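Local coordinates for GTP-binding nuclear protein GSP1 (Encephalitozoon cuniculi, PDB 4DJT) that binds guanine nucleotide as a Ran-family small GTPase and is probably required for import of proteins into the nucleus and for export of RNA, at residues E109-V114 with A118-C123; G87-F92 with L164-L169; T26-V31 with V192-H197. All coordinates share one frame; numbering follows the deposited sequence.

Contact 1. Residues E109-V114 with A118-C123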
loop_
_atom_site.group_PDB
_atom_site.type_symbol
_atom_site.label_atom_id
_atom_site.label_comp_id
_atom_site.label_asym_id
_atom_site.label_seq_id
_atom_site.Cartn_x
_atom_site.Cartn_y
_atom_site.Cartn_z
ATOM N N GLU A 109 -2.675 8.372 -11.881
ATOM C CA GLU A 109 -1.544 9.133 -11.390
ATOM C C GLU A 109 -0.303 8.216 -11.244
ATOM O O GLU A 109 0.808 8.587 -11.659
ATOM C CB GLU A 109 -1.931 9.783 -10.062
ATOM C CG GLU A 109 -0.983 10.846 -9.559
ATOM C CD GLU A 109 -1.486 11.515 -8.294
ATOM O OE1 GLU A 109 -2.641 12.017 -8.305
ATOM O OE2 GLU A 109 -0.739 11.524 -7.303
ATOM N N PHE A 110 -0.512 7.012 -10.707
ATOM C CA PHE A 110 0.550 6.043 -10.519
ATOM C C PHE A 110 1.095 5.562 -11.866
ATOM O O PHE A 110 2.314 5.629 -12.110
ATOM C CB PHE A 110 0.058 4.861 -9.640
ATOM C CG PHE A 110 1.068 3.762 -9.459
ATOM C CD1 PHE A 110 2.112 3.895 -8.555
ATOM C CD2 PHE A 110 0.976 2.589 -10.189
ATOM C CE1 PHE A 110 3.046 2.886 -8.398
ATOM C CE2 PHE A 110 1.905 1.573 -10.028
ATOM C CZ PHE A 110 2.929 1.711 -9.126
ATOM N N GLN A 111 0.183 5.119 -12.736
ATOM C CA GLN A 111 0.523 4.642 -14.048
ATOM C C GLN A 111 1.109 5.721 -14.947
ATOM O O GLN A 111 1.894 5.412 -15.828
ATOM C CB GLN A 111 -0.690 3.986 -14.709
ATOM C CG GLN A 111 -1.219 2.827 -13.905
ATOM C CD GLN A 111 -2.203 2.007 -14.655
ATOM O OE1 GLN A 111 -3.098 2.555 -15.314
ATOM N NE2 GLN A 111 -2.057 0.695 -14.589
ATOM N N ALA A 112 0.762 6.974 -14.707
ATOM C CA ALA A 112 1.343 8.073 -15.506
ATOM C C ALA A 112 2.869 8.203 -15.281
ATOM O O ALA A 112 3.589 8.670 -16.159
ATOM C CB ALA A 112 0.655 9.389 -15.174
ATOM N N VAL A 113 3.337 7.796 -14.097
ATOM C CA VAL A 113 4.765 7.744 -13.799
ATOM C C VAL A 113 5.450 6.365 -14.012
ATOM O O VAL A 113 6.561 6.321 -14.529
ATOM C CB VAL A 113 5.035 8.261 -12.342
ATOM C CG1 VAL A 113 6.517 8.180 -12.007
ATOM C CG2 VAL A 113 4.548 9.681 -12.187
ATOM N N VAL A 114 4.810 5.255 -13.643
ATOM C CA VAL A 114 5.442 3.925 -13.589
ATOM C C VAL A 114 5.055 3.034 -14.783
ATOM O O VAL A 114 5.696 2.034 -15.036
ATOM C CB VAL A 114 5.049 3.206 -12.274
ATOM C CG1 VAL A 114 5.785 1.884 -12.106
ATOM C CG2 VAL A 114 5.306 4.124 -11.075
ATOM N N ALA A 118 3.091 -2.472 -14.031
ATOM C CA ALA A 118 3.323 -2.650 -12.585
ATOM C C ALA A 118 2.051 -2.995 -11.832
ATOM O O ALA A 118 1.028 -2.298 -11.954
ATOM C CB ALA A 118 3.973 -1.402 -12.000
ATOM N N PRO A 119 2.100 -4.049 -11.019
ATOM C CA PRO A 119 0.887 -4.491 -10.366
ATOM C C PRO A 119 0.353 -3.470 -9.373
ATOM O O PRO A 119 1.140 -2.850 -8.604
ATOM C CB PRO A 119 1.322 -5.745 -9.617
ATOM C CG PRO A 119 2.796 -5.637 -9.491
ATOM C CD PRO A 119 3.222 -4.977 -10.768
ATOM N N ILE A 120 -0.966 -3.319 -9.378
ATOM C CA ILE A 120 -1.667 -2.525 -8.400
ATOM C C ILE A 120 -2.633 -3.443 -7.641
ATOM O O ILE A 120 -3.424 -4.130 -8.255
ATOM C CB ILE A 120 -2.465 -1.387 -9.065
ATOM C CG1 ILE A 120 -1.569 -0.498 -9.938
ATOM C CG2 ILE A 120 -3.164 -0.548 -8.024
ATOM C CD1 ILE A 120 -2.315 0.664 -10.574
ATOM N N VAL A 121 -2.526 -3.486 -6.310
ATOM C CA VAL A 121 -3.402 -4.307 -5.489
ATOM C C VAL A 121 -4.354 -3.350 -4.846
ATOM O O VAL A 121 -3.930 -2.299 -4.350
ATOM C CB VAL A 121 -2.606 -5.065 -4.415
ATOM C CG1 VAL A 121 -3.519 -5.679 -3.386
ATOM C CG2 VAL A 121 -1.715 -6.138 -5.075
ATOM N N VAL A 122 -5.644 -3.681 -4.892
ATOM C CA VAL A 122 -6.668 -2.809 -4.325
ATOM C C VAL A 122 -7.126 -3.390 -3.009
ATOM O O VAL A 122 -7.461 -4.560 -2.938
ATOM C CB VAL A 122 -7.872 -2.609 -5.279
ATOM C CG1 VAL A 122 -8.987 -1.817 -4.582
ATOM C CG2 VAL A 122 -7.417 -1.878 -6.535
ATOM N N CYS A 123 -7.120 -2.549 -1.961
ATOM C CA CYS A 123 -7.582 -2.933 -0.629
ATOM C C CYS A 123 -8.769 -2.108 -0.162
ATOM O O CYS A 123 -8.690 -0.899 -0.050
ATOM C CB CYS A 123 -6.469 -2.769 0.426
ATOM S SG CYS A 123 -5.063 -3.862 0.125
HETATM O O HOH W 1 0.422 -0.084 -13.330
HETATM O O HOH W 2 4.459 -0.443 -15.549
#

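Contact 2. Residues G87-F92 with L164-L169. Unlike the reference sequence in segment 87-92: Leu90 (reference Phe).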
loop_
_atom_site.group_PDB
_atom_site.type_symbol
_atom_site.label_atom_id
_atom_site.label_comp_id
_atom_site.label_asym_id
_atom_site.label_seq_id
_atom_site.Cartn_x
_atom_site.Cartn_y
_atom_site.Cartn_z
ATOM N N GLY A 87 5.397 -1.608 -7.744
ATOM C CA GLY A 87 3.997 -1.902 -7.503
ATOM C C GLY A 87 3.383 -0.881 -6.597
ATOM O O GLY A 87 4.096 -0.010 -6.081
ATOM N N ALA A 88 2.064 -0.981 -6.411
ATOM C CA ALA A 88 1.317 -0.086 -5.539
ATOM C C ALA A 88 0.259 -0.885 -4.802
ATOM O O ALA A 88 -0.266 -1.908 -5.318
ATOM C CB ALA A 88 0.676 1.060 -6.328
ATOM N N ILE A 89 -0.062 -0.436 -3.588
ATOM C CA ILE A 89 -1.190 -0.905 -2.844
ATOM C C ILE A 89 -2.105 0.287 -2.703
ATOM O O ILE A 89 -1.703 1.323 -2.178
ATOM C CB ILE A 89 -0.830 -1.483 -1.429
ATOM C CG1 ILE A 89 0.194 -2.599 -1.556
ATOM C CG2 ILE A 89 -2.085 -2.015 -0.729
ATOM C CD1 ILE A 89 0.754 -3.112 -0.231
ATOM N N LEU A 90 -3.297 0.170 -3.274
ATOM C CA LEU A 90 -4.224 1.295 -3.384
ATOM C C LEU A 90 -5.407 1.036 -2.490
ATOM O O LEU A 90 -6.066 0.000 -2.609
ATOM C CB LEU A 90 -4.649 1.471 -4.866
ATOM C CG LEU A 90 -5.770 2.482 -5.147
ATOM C CD1 LEU A 90 -5.392 3.893 -4.719
ATOM C CD2 LEU A 90 -6.138 2.435 -6.632
ATOM N N PHE A 91 -5.635 1.926 -1.516
ATOM C CA PHE A 91 -6.647 1.707 -0.507
ATOM C C PHE A 91 -7.840 2.608 -0.751
ATOM O O PHE A 91 -7.688 3.741 -1.216
ATOM C CB PHE A 91 -6.123 2.092 0.866
ATOM C CG PHE A 91 -4.953 1.278 1.324
ATOM C CD1 PHE A 91 -5.114 0.293 2.255
ATOM C CD2 PHE A 91 -3.685 1.549 0.850
ATOM C CE1 PHE A 91 -4.021 -0.483 2.682
ATOM C CE2 PHE A 91 -2.594 0.802 1.270
ATOM C CZ PHE A 91 -2.770 -0.211 2.189
ATOM N N PHE A 92 -9.002 2.127 -0.338
ATOM C CA PHE A 92 -10.112 3.015 -0.055
ATOM C C PHE A 92 -10.754 2.634 1.270
ATOM O O PHE A 92 -10.471 1.601 1.842
ATOM C CB PHE A 92 -11.122 3.030 -1.219
ATOM C CG PHE A 92 -11.897 1.750 -1.375
ATOM C CD1 PHE A 92 -11.315 0.632 -1.967
ATOM C CD2 PHE A 92 -13.222 1.667 -0.961
ATOM C CE1 PHE A 92 -12.004 -0.547 -2.091
ATOM C CE2 PHE A 92 -13.934 0.482 -1.106
ATOM C CZ PHE A 92 -13.316 -0.626 -1.658
ATOM N N LEU A 164 -1.599 -10.347 2.832
ATOM C CA LEU A 164 -2.098 -10.807 1.533
ATOM C C LEU A 164 -1.609 -9.945 0.344
ATOM O O LEU A 164 -1.219 -10.505 -0.676
ATOM C CB LEU A 164 -3.646 -10.958 1.521
ATOM C CG LEU A 164 -4.201 -11.977 2.528
ATOM C CD1 LEU A 164 -5.721 -12.069 2.355
ATOM C CD2 LEU A 164 -3.566 -13.357 2.329
ATOM N N PRO A 165 -1.641 -8.581 0.469
ATOM C CA PRO A 165 -1.154 -7.804 -0.668
ATOM C C PRO A 165 0.303 -8.112 -0.984
ATOM O O PRO A 165 0.675 -8.195 -2.144
ATOM C CB PRO A 165 -1.336 -6.355 -0.212
ATOM C CG PRO A 165 -2.509 -6.460 0.757
ATOM C CD PRO A 165 -2.169 -7.708 1.519
ATOM N N PHE A 166 1.117 -8.270 0.061
ATOM C CA PHE A 166 2.551 -8.548 -0.134
ATOM C C PHE A 166 2.762 -9.938 -0.702
ATOM O O PHE A 166 3.627 -10.161 -1.568
ATOM C CB PHE A 166 3.322 -8.359 1.176
ATOM C CG PHE A 166 3.343 -6.952 1.650
ATOM C CD1 PHE A 166 4.060 -5.999 0.967
ATOM C CD2 PHE A 166 2.570 -6.547 2.733
ATOM C CE1 PHE A 166 4.024 -4.676 1.345
ATOM C CE2 PHE A 166 2.548 -5.244 3.114
ATOM C CZ PHE A 166 3.276 -4.293 2.443
ATOM N N LEU A 167 1.994 -10.895 -0.235
ATOM C CA LEU A 167 2.063 -12.250 -0.788
ATOM C C LEU A 167 1.783 -12.241 -2.283
ATOM O O LEU A 167 2.524 -12.838 -3.068
ATOM C CB LEU A 167 1.099 -13.179 -0.059
ATOM C CG LEU A 167 1.113 -14.669 -0.447
ATOM C CD1 LEU A 167 2.497 -15.279 -0.275
ATOM C CD2 LEU A 167 0.055 -15.442 0.357
ATOM N N HIS A 168 0.707 -11.569 -2.692
ATOM C CA HIS A 168 0.402 -11.430 -4.130
ATOM C C HIS A 168 1.520 -10.784 -4.926
ATOM O O HIS A 168 1.914 -11.270 -5.984
ATOM C CB HIS A 168 -0.874 -10.634 -4.352
ATOM C CG HIS A 168 -1.313 -10.607 -5.797
ATOM N ND1 HIS A 168 -1.774 -11.690 -6.416
ATOM C CD2 HIS A 168 -1.250 -9.601 -6.759
ATOM C CE1 HIS A 168 -2.055 -11.389 -7.698
ATOM N NE2 HIS A 168 -1.727 -10.123 -7.909
ATOM N N LEU A 169 2.044 -9.687 -4.404
ATOM C CA LEU A 169 3.112 -8.938 -5.067
ATOM C C LEU A 169 4.373 -9.797 -5.229
ATOM O O LEU A 169 4.959 -9.829 -6.308
ATOM C CB LEU A 169 3.404 -7.628 -4.293
ATOM C CG LEU A 169 2.342 -6.508 -4.338
ATOM C CD1 LEU A 169 2.643 -5.392 -3.336
ATOM C CD2 LEU A 169 2.225 -5.938 -5.759
#

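Contact 3. Residues T26-V31 with V192-H197. With GDP (guanosine-5'-diphosphate), chain C.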
loop_
_atom_site.group_PDB
_atom_site.type_symbol
_atom_site.label_atom_id
_atom_site.label_comp_id
_atom_site.label_asym_id
_atom_site.label_seq_id
_atom_site.Cartn_x
_atom_site.Cartn_y
_atom_site.Cartn_z
ATOM N N THR A 26 -2.082 3.665 9.012
ATOM C CA THR A 26 -2.483 2.631 9.991
ATOM C C THR A 26 -2.029 1.231 9.555
ATOM O O THR A 26 -1.554 0.418 10.387
ATOM C CB THR A 26 -4.001 2.677 10.298
ATOM O OG1 THR A 26 -4.352 4.011 10.736
ATOM C CG2 THR A 26 -4.361 1.667 11.416
ATOM N N TYR A 27 -2.138 0.974 8.253
ATOM C CA TYR A 27 -1.728 -0.286 7.671
ATOM C C TYR A 27 -0.243 -0.539 7.852
ATOM O O TYR A 27 0.139 -1.557 8.425
ATOM C CB TYR A 27 -2.049 -0.308 6.203
ATOM C CG TYR A 27 -1.663 -1.596 5.473
ATOM C CD1 TYR A 27 -2.376 -2.782 5.680
ATOM C CD2 TYR A 27 -0.664 -1.603 4.531
ATOM C CE1 TYR A 27 -2.061 -3.936 4.992
ATOM C CE2 TYR A 27 -0.339 -2.757 3.835
ATOM C CZ TYR A 27 -1.037 -3.926 4.080
ATOM O OH TYR A 27 -0.704 -5.078 3.357
ATOM N N ILE A 28 0.600 0.405 7.401
ATOM C CA ILE A 28 2.033 0.132 7.259
ATOM C C ILE A 28 2.889 0.543 8.460
ATOM O O ILE A 28 3.974 0.025 8.624
ATOM C CB ILE A 28 2.599 0.810 6.015
ATOM C CG1 ILE A 28 3.930 0.156 5.566
ATOM C CG2 ILE A 28 2.677 2.318 6.249
ATOM C CD1 ILE A 28 3.810 -1.292 5.097
ATOM N N ASN A 29 2.414 1.501 9.273
ATOM C CA ASN A 29 3.270 2.153 10.255
ATOM C C ASN A 29 3.390 1.241 11.517
ATOM O O ASN A 29 2.907 1.582 12.618
ATOM C CB ASN A 29 2.715 3.517 10.590
ATOM C CG ASN A 29 3.596 4.308 11.539
ATOM O OD1 ASN A 29 4.798 4.051 11.674
ATOM N ND2 ASN A 29 3.000 5.259 12.206
ATOM N N ARG A 30 3.961 0.063 11.261
ATOM C CA ARG A 30 4.190 -0.967 12.255
ATOM C C ARG A 30 5.678 -1.228 12.324
ATOM O O ARG A 30 6.440 -0.799 11.471
ATOM C CB ARG A 30 3.394 -2.239 11.889
ATOM C CG ARG A 30 1.896 -1.986 11.818
ATOM C CD ARG A 30 1.125 -3.183 11.232
ATOM N NE ARG A 30 -0.071 -3.369 12.015
ATOM C CZ ARG A 30 -1.267 -2.876 11.729
ATOM N NH1 ARG A 30 -2.278 -3.091 12.570
ATOM N NH2 ARG A 30 -1.487 -2.248 10.587
ATOM N N VAL A 31 6.108 -1.925 13.353
ATOM C CA VAL A 31 7.532 -2.092 13.554
ATOM C C VAL A 31 8.199 -2.766 12.360
ATOM O O VAL A 31 9.210 -2.263 11.864
ATOM C CB VAL A 31 7.828 -2.849 14.868
ATOM C CG1 VAL A 31 9.284 -3.275 14.921
ATOM C CG2 VAL A 31 7.427 -1.988 16.067
ATOM N N VAL A 192 4.934 6.029 16.236
ATOM C CA VAL A 192 5.659 7.131 15.641
ATOM C C VAL A 192 4.697 7.854 14.718
ATOM O O VAL A 192 4.216 7.289 13.725
ATOM C CB VAL A 192 6.888 6.688 14.813
ATOM C CG1 VAL A 192 7.567 7.910 14.175
ATOM C CG2 VAL A 192 7.869 5.899 15.696
ATOM N N ASN A 193 4.358 9.076 15.089
ATOM C CA ASN A 193 3.577 9.917 14.207
ATOM C C ASN A 193 4.494 10.810 13.391
ATOM O O ASN A 193 5.156 11.701 13.930
ATOM C CB ASN A 193 2.617 10.790 15.002
ATOM C CG ASN A 193 2.073 11.934 14.169
ATOM O OD1 ASN A 193 1.727 11.743 13.002
ATOM N ND2 ASN A 193 2.014 13.162 14.778
ATOM N N TYR A 194 4.523 10.587 12.080
ATOM C CA TYR A 194 5.347 11.377 11.201
ATOM C C TYR A 194 4.507 12.280 10.287
ATOM O O TYR A 194 5.053 12.894 9.342
ATOM C CB TYR A 194 6.297 10.500 10.360
ATOM C CG TYR A 194 5.677 9.325 9.689
ATOM C CD1 TYR A 194 4.946 9.465 8.499
ATOM C CD2 TYR A 194 5.811 8.047 10.232
ATOM C CE1 TYR A 194 4.361 8.369 7.896
ATOM C CE2 TYR A 194 5.248 6.957 9.620
ATOM C CZ TYR A 194 4.543 7.126 8.425
ATOM O OH TYR A 194 3.967 6.057 7.812
ATOM N N ASP A 195 3.214 12.379 10.575
ATOM C CA ASP A 195 2.318 13.100 9.698
ATOM C C ASP A 195 2.519 14.604 9.908
ATOM O O ASP A 195 2.628 15.075 11.034
ATOM C CB ASP A 195 0.847 12.793 10.010
ATOM C CG ASP A 195 0.422 11.417 9.622
ATOM O OD1 ASP A 195 1.231 10.615 9.118
ATOM O OD2 ASP A 195 -0.765 11.134 9.810
ATOM N N TYR A 196 2.437 15.356 8.825
ATOM C CA TYR A 196 2.347 16.803 8.924
ATOM C C TYR A 196 1.000 17.140 9.527
ATOM O O TYR A 196 0.000 16.475 9.265
ATOM C CB TYR A 196 2.472 17.464 7.552
ATOM C CG TYR A 196 3.713 17.068 6.769
ATOM C CD1 TYR A 196 4.940 16.905 7.403
ATOM C CD2 TYR A 196 3.675 16.939 5.389
ATOM C CE1 TYR A 196 6.085 16.597 6.690
ATOM C CE2 TYR A 196 4.812 16.619 4.672
ATOM C CZ TYR A 196 6.010 16.451 5.329
ATOM O OH TYR A 196 7.154 16.108 4.628
ATOM N N HIS A 197 0.966 18.176 10.343
ATOM C CA HIS A 197 -0.295 18.651 10.857
ATOM C C HIS A 197 -1.101 19.305 9.748
ATOM O O HIS A 197 -0.568 20.097 8.972
ATOM C CB HIS A 197 -0.091 19.648 11.987
ATOM C CG HIS A 197 -1.381 20.066 12.633
ATOM N ND1 HIS A 197 -2.110 19.226 13.405
ATOM C CD2 HIS A 197 -2.127 21.243 12.515
ATOM C CE1 HIS A 197 -3.236 19.869 13.827
ATOM N NE2 HIS A 197 -3.249 21.093 13.269
HETATM P PB GDP C . -4.219 7.727 5.814
HETATM O O1B GDP C . -2.741 7.454 6.139
HETATM O O2B GDP C . -4.750 6.978 4.603
HETATM O O3B GDP C . -4.548 9.217 5.866
HETATM O O3A GDP C . -5.121 7.175 7.036
HETATM P PA GDP C . -4.708 6.912 8.552
HETATM O O1A GDP C . -3.928 5.624 8.724
HETATM O O2A GDP C . -4.137 8.184 9.097
HETATM O "O5'" GDP C . -6.088 6.626 9.276
HETATM C "C5'" GDP C . -7.145 7.595 9.145
HETATM C "C4'" GDP C . -8.154 7.325 10.246
HETATM O "O4'" GDP C . -8.804 6.099 9.984
HETATM C "C3'" GDP C . -7.510 7.160 11.597
HETATM O "O3'" GDP C . -8.395 7.675 12.571
HETATM C "C2'" GDP C . -7.398 5.683 11.817
HETATM O "O2'" GDP C . -7.467 5.268 13.195
HETATM C "C1'" GDP C . -8.594 5.196 11.031
HETATM N N9 GDP C . -8.354 3.874 10.471
HETATM C C8 GDP C . -7.359 3.462 9.654
HETATM N N7 GDP C . -7.504 2.140 9.385
HETATM C C5 GDP C . -8.626 1.727 9.971
HETATM C C6 GDP C . -9.373 0.461 10.078
HETATM O O6 GDP C . -8.988 -0.598 9.499
HETATM N N1 GDP C . -10.503 0.470 10.816
HETATM C C2 GDP C . -10.948 1.591 11.452
HETATM N N2 GDP C . -12.071 1.545 12.172
HETATM N N3 GDP C . -10.308 2.774 11.397
HETATM C C4 GDP C . -9.171 2.874 10.686
#

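Contact 1. Residues E109-V114 with A118-C123
Ile120, the first residue of strand 120-125, reaches Phe110 on the inner side of helix 103-114, within the beta-alpha-beta crossover of the Ras-like P-loop fold that links strands 87-93 and 120-125. Its CB starts the branch toward the helix, and with CG1 anti to the carbonyl carbon (chi1 -56°) the longer arm runs toward the Phe110 ring. CG1 lies 4.0 Å from both CD2 and CE2 of Phe110. The arm stays extended, and its CD1 ends 3.8 Å from Phe110 CD2, meeting the ring obliquely; the same methyl also lies 4.0 Å from Gln111 NE2. Farther along the same ring, Ala118 CB sits at the edge, near the ring plane, 4.1 Å from CE2. In the conformer of Val114 modelled here, one of two and so less certain, this methyl also meets Val114 CG1 at 3.8 Å, and Val114 CG2 lies above one face of the Phe110 ring, toward the rim. Ala88 of strand 87-93 also packs on that ring. Polar groups at the border are joined through water. One molecule takes a hydrogen bond from Ala118 N and gives one to Val114 O, bridging the tight connection after the helix. A second accepts from Gln111 NE2 at 2.9 Å and donates to Ala118 O at 2.7 Å.

Contact 2. Residues G87-F92 with L164-L169
Ile89 puts its CD1 methyl over one face of the Phe166 ring, a CH-pi contact 4.2 Å from the ring centroid and 27° off the normal. The offset brings the methyl nearest the far end of the ring, 3.9 Å from CZ. From strand 87-93, an inner strand of the Ras-like sheet between 11-17 and 120-125, this side chain points at helix 164-174, which packs across that face of the sheet and runs nearly antiparallel to the strand. The segment axes approach to 10.0 Å at an angle of 151°. The CG1 branch of Ile89 is extended (chi2 172°), which carries CD1 between two neighbours on the helix: Phe166 and the Pro165 ring, whose CB lies 3.9 Å away. Both side chains meet Ile89 at about a right angle. One helical turn on, Leu169 leans in obliquely, and its CD1 rests 4.1 Å from Ile89 CG1, lower on the branch than the methyl. Phe166 comes to the methyl from the flank of the helix, and its ring also meets those of Phe63 and Phe162. Cys123 of strand 120-125 touches both Ile89 and Pro165, and Tyr27 of helix 24-28 packs on Pro165 and Phe166 by its hydroxyl end, which is hydrogen-bonded to Phe162 O. Between the segments the four touching side chains are buried and wholly hydrocarbon, so cohesion here probably comes from the hydrophobic effect and dispersion rather than directional bonds, consistent with a hydrophobic sheet-helix core.

Contact 3. Residues T26-V31 with V192-H197
Asn29 and Val192 are tied by the hydrogen bond across this contact: Asn29 ND2 donates to Val192 O at 2.8 Å, with an N-H...O angle of 161°. The carbonyl oxygen lies close to the amide plane. With CG anti to the backbone N (chi1 -176°), the amide of Asn29 extends from the end of helix 24-28 to the loop region after helix 164-174. OD1, on the other side of the amide, is held by Thr190 OG1, so both polar ends grip the same C-terminal region. The van der Waals contacts centre on Tyr194. Its CE2 edge faces Asn29 OD1 at 3.6 Å, with the amide and ring planes 61° apart, while its hydroxyl lies 4.3 Å from Ile28 CG2. That hydroxyl is hydrogen-bonded to Asp67 and His49. Within 192-197, Asn193 OD1 accepts from Asp195 N, which sits well above the carbonyl plane, in an Asx turn with Tyr194 at its centre. Nucleotide contacts come from 26-31: Thr26 uses its backbone N, 2.7 Å from GDP O1A, and its hydroxyl OG1, 2.6 Å from the same oxygen. Two donors of one residue thus hold the alpha-phosphate, and Gly21, Gly23, Lys24 and Thr25 of the P-loop region supply further bonds to GDP. The short helix that carries Thr26 is followed directly by Asn29, whose neutral amide ties it to the C-terminal chain. In this GDP-bound state that chain is therefore docked through directional polar bonds as well as packing.

In the fold
Contacts 1 and 2 share the central sheet. Strands 120-125 and 87-93 are neighbours in it, with Val121 O 2.8 Å from Leu90 N and Cys123 N 2.8 Å from Leu90 O, probable hydrogen bonds; helices 103-114 and 164-174 pack on its two faces. Contact 2 joins contact 3 through Tyr27: its OH lies 3.3 Å from Phe166 CE2, and its CD2 3.4 Å from Phe91 CZ. Contacts 1 and 3 do not touch, their centres being about 22 Å apart. The nucleotide is met directly in contact 3, where the Tyr194 side chain also comes within about 6 Å of the magnesium ion; the side chain of Ile89 of contact 2 stands about 11 Å from GDP.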